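Local coordinates for actin-binding protein, cofilin/tropomyosin family protein, putative (Entamoeba histolytica, PDB 4LIZ) that binds actin filaments and stabilizes them, and may thereby contribute to phagocytosis and pseudopod formation, at residues 95-98 with 99-102. Numbering follows the deposited sequence.
Sequences RAVM and SILK
V97 and I100 meet through their branch methyls, CG2 to CG2 at 3.6 Å, with the two side chains crossing at about a right angle. A torsion accounts for this: I100 turns CG1 anti to its own N (chi1 -165°), which carries the ethyl arm away and presents CG2 to V97. V97 CG1 lies more loosely beside L101 CD2, at 4.4 Å. On the adjoining side of the helix, M98, a selenomethionine, runs obliquely across K102; the lysine chain bends at chi3 (-59°) and brings CE to 4.0 Å from M98 CG, with SE slightly farther off. This pair faces the sheet, where M98 reaches L60 and F62 of strand 60-69 and K102 touches E115 and H117 of strand 114-118.

The backbone of helix 92-108 is kinked here. The I100 N-H donates to a water at 2.9 Å, and that water donates in turn to A96 O at 2.8 Å, in place of the direct bond from I100 N to A96 O. Regular bonding resumes at L101 N to V97 O, 2.9 Å, and K102 N to M98 O, 2.8 Å. Within the beta-alpha-beta unit of this ADF-family fold, the outer side of the helix thus admits water into its backbone, whereas M98 and K102 combine a direct backbone bond with a loose apolar contact, in which CE of the lysine lies against M98 CG and SE.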
ATOM      1  N   ARG A  95       8.723  11.973  -8.743  1.00 15.33           N
ATOM      2  CA  ARG A  95       7.829  11.172  -9.562  1.00 15.31           C
ATOM      3  C   ARG A  95       8.553  10.068 -10.383  1.00 14.92           C
ATOM      4  O   ARG A  95       8.075   8.973 -10.472  1.00 16.01           O
ATOM      5  CB  ARG A  95       7.032  12.093 -10.528  1.00 19.28           C
ATOM      6  CG  ARG A  95       6.175  13.216  -9.935  1.00 22.76           C
ATOM      7  CD  ARG A  95       5.351  13.940 -11.068  1.00 25.10           C
ATOM      8  NE  ARG A  95       4.470  14.884 -10.479  1.00 30.85           N
ATOM      9  CZ  ARG A  95       3.271  14.518 -10.018  1.00 22.33           C
ATOM     10  NH1 ARG A  95       2.864  13.335 -10.227  1.00 28.29           N
ATOM     11  NH2 ARG A  95       2.463  15.425  -9.523  1.00 30.67           N
ATOM     12  N   ALA A  96       9.688  10.493 -10.893  1.00 15.75           N
ATOM     13  CA  ALA A  96      10.446   9.557 -11.776  1.00 15.78           C
ATOM     14  C   ALA A  96      10.989   8.385 -11.069  1.00 15.56           C
ATOM     15  O   ALA A  96      11.247   7.374 -11.762  1.00 17.06           O
ATOM     16  CB  ALA A  96      11.476  10.280 -12.598  1.00 15.50           C
ATOM     17  N   VAL A  97      11.262   8.479  -9.777  1.00 13.79           N
ATOM     18  CA  VAL A  97      11.818   7.332  -9.018  1.00 15.24           C
ATOM     19  C   VAL A  97      10.770   6.312  -8.679  1.00 12.63           C
ATOM     20  O   VAL A  97      11.083   5.208  -8.223  1.00 13.69           O
ATOM     21  CB  VAL A  97      12.620   7.780  -7.790  1.00 16.51           C
ATOM     22  CG1 VAL A  97      11.702   7.983  -6.580  1.00 16.83           C
ATOM     23  CG2 VAL A  97      13.739   6.827  -7.530  1.00 21.30           C
HETATM   24  N   MSE A  98       9.498   6.596  -8.863  1.00 12.99           N
HETATM   25  CA  MSE A  98       8.431   5.757  -8.449  1.00 12.82           C
HETATM   26  C   MSE A  98       8.563   4.328  -8.884  1.00 13.67           C
HETATM   27  O   MSE A  98       8.462   3.351  -8.118  1.00 13.53           O
HETATM   28  CB  MSE A  98       7.052   6.296  -8.754  1.00 13.86           C
HETATM   29  CG  MSE A  98       5.930   5.330  -8.553  1.00 12.86           C
HETATM   30 SE   MSE A  98       5.820   4.778  -6.674  0.76 14.85          SE
HETATM   31  CE  MSE A  98       4.341   5.876  -6.051  1.00 15.17           C
ATOM     32  N   SER A  99       8.815   4.065 -10.187  1.00 12.78           N
ATOM     33  CA  SER A  99       8.762   2.707 -10.552  1.00 11.31           C
ATOM     34  C   SER A  99       9.936   1.902  -9.968  1.00 11.54           C
ATOM     35  O   SER A  99       9.726   0.726  -9.595  1.00 12.84           O
ATOM     36  CB  SER A  99       8.783   2.497 -12.133  1.00 12.44           C
ATOM     37  OG  SER A  99       7.563   2.963 -12.713  1.00 12.83           O
ATOM     38  N   ILE A 100      11.148   2.417  -9.989  1.00 12.48           N
ATOM     39  CA  ILE A 100      12.322   1.671  -9.482  1.00 13.76           C
ATOM     40  C   ILE A 100      12.114   1.484  -7.926  1.00 13.53           C
ATOM     41  O   ILE A 100      12.375   0.378  -7.411  1.00 13.91           O
ATOM     42  CB  ILE A 100      13.651   2.296  -9.840  1.00 14.62           C
ATOM     43  CG1 ILE A 100      14.768   1.340  -9.617  1.00 15.72           C
ATOM     44  CG2 ILE A 100      13.869   3.627  -9.263  1.00 13.63           C
ATOM     45  CD1 ILE A 100      16.069   1.757 -10.212  1.00 17.67           C
ATOM     46  N   LEU A 101      11.586   2.515  -7.261  1.00 13.01           N
ATOM     47  CA  LEU A 101      11.389   2.400  -5.785  1.00 13.07           C
ATOM     48  C   LEU A 101      10.303   1.362  -5.572  1.00 14.11           C
ATOM     49  O   LEU A 101      10.396   0.509  -4.660  1.00 13.55           O
ATOM     50  CB  LEU A 101      11.021   3.696  -5.272  1.00 12.32           C
ATOM     51  CG  LEU A 101      10.666   3.765  -3.750  1.00 12.91           C
ATOM     52  CD1 LEU A 101      11.757   3.151  -2.918  1.00 14.86           C
ATOM     53  CD2 LEU A 101      10.429   5.202  -3.383  1.00 14.10           C
ATOM     54  N   LYS A 102       9.195   1.407  -6.277  1.00 13.15           N
ATOM     55  CA  LYS A 102       8.079   0.458  -6.199  1.00 12.91           C
ATOM     56  C   LYS A 102       8.576  -0.982  -6.344  1.00 13.56           C
ATOM     57  O   LYS A 102       8.130  -1.871  -5.635  1.00 14.72           O
ATOM     58  CB  LYS A 102       7.050   0.805  -7.287  1.00 13.71           C
ATOM     59  CG  LYS A 102       5.862  -0.057  -7.306  1.00 15.63           C
ATOM     60  CD  LYS A 102       5.086   0.125  -8.707  1.00 14.92           C
ATOM     61  CE  LYS A 102       4.661   1.512  -8.966  1.00 15.43           C
ATOM     62  NZ  LYS A 102       3.827   1.605 -10.188  1.00 16.37           N
TER
HETATM   63  O   HOH W   1      11.773   4.635 -11.779  1.00 12.44           O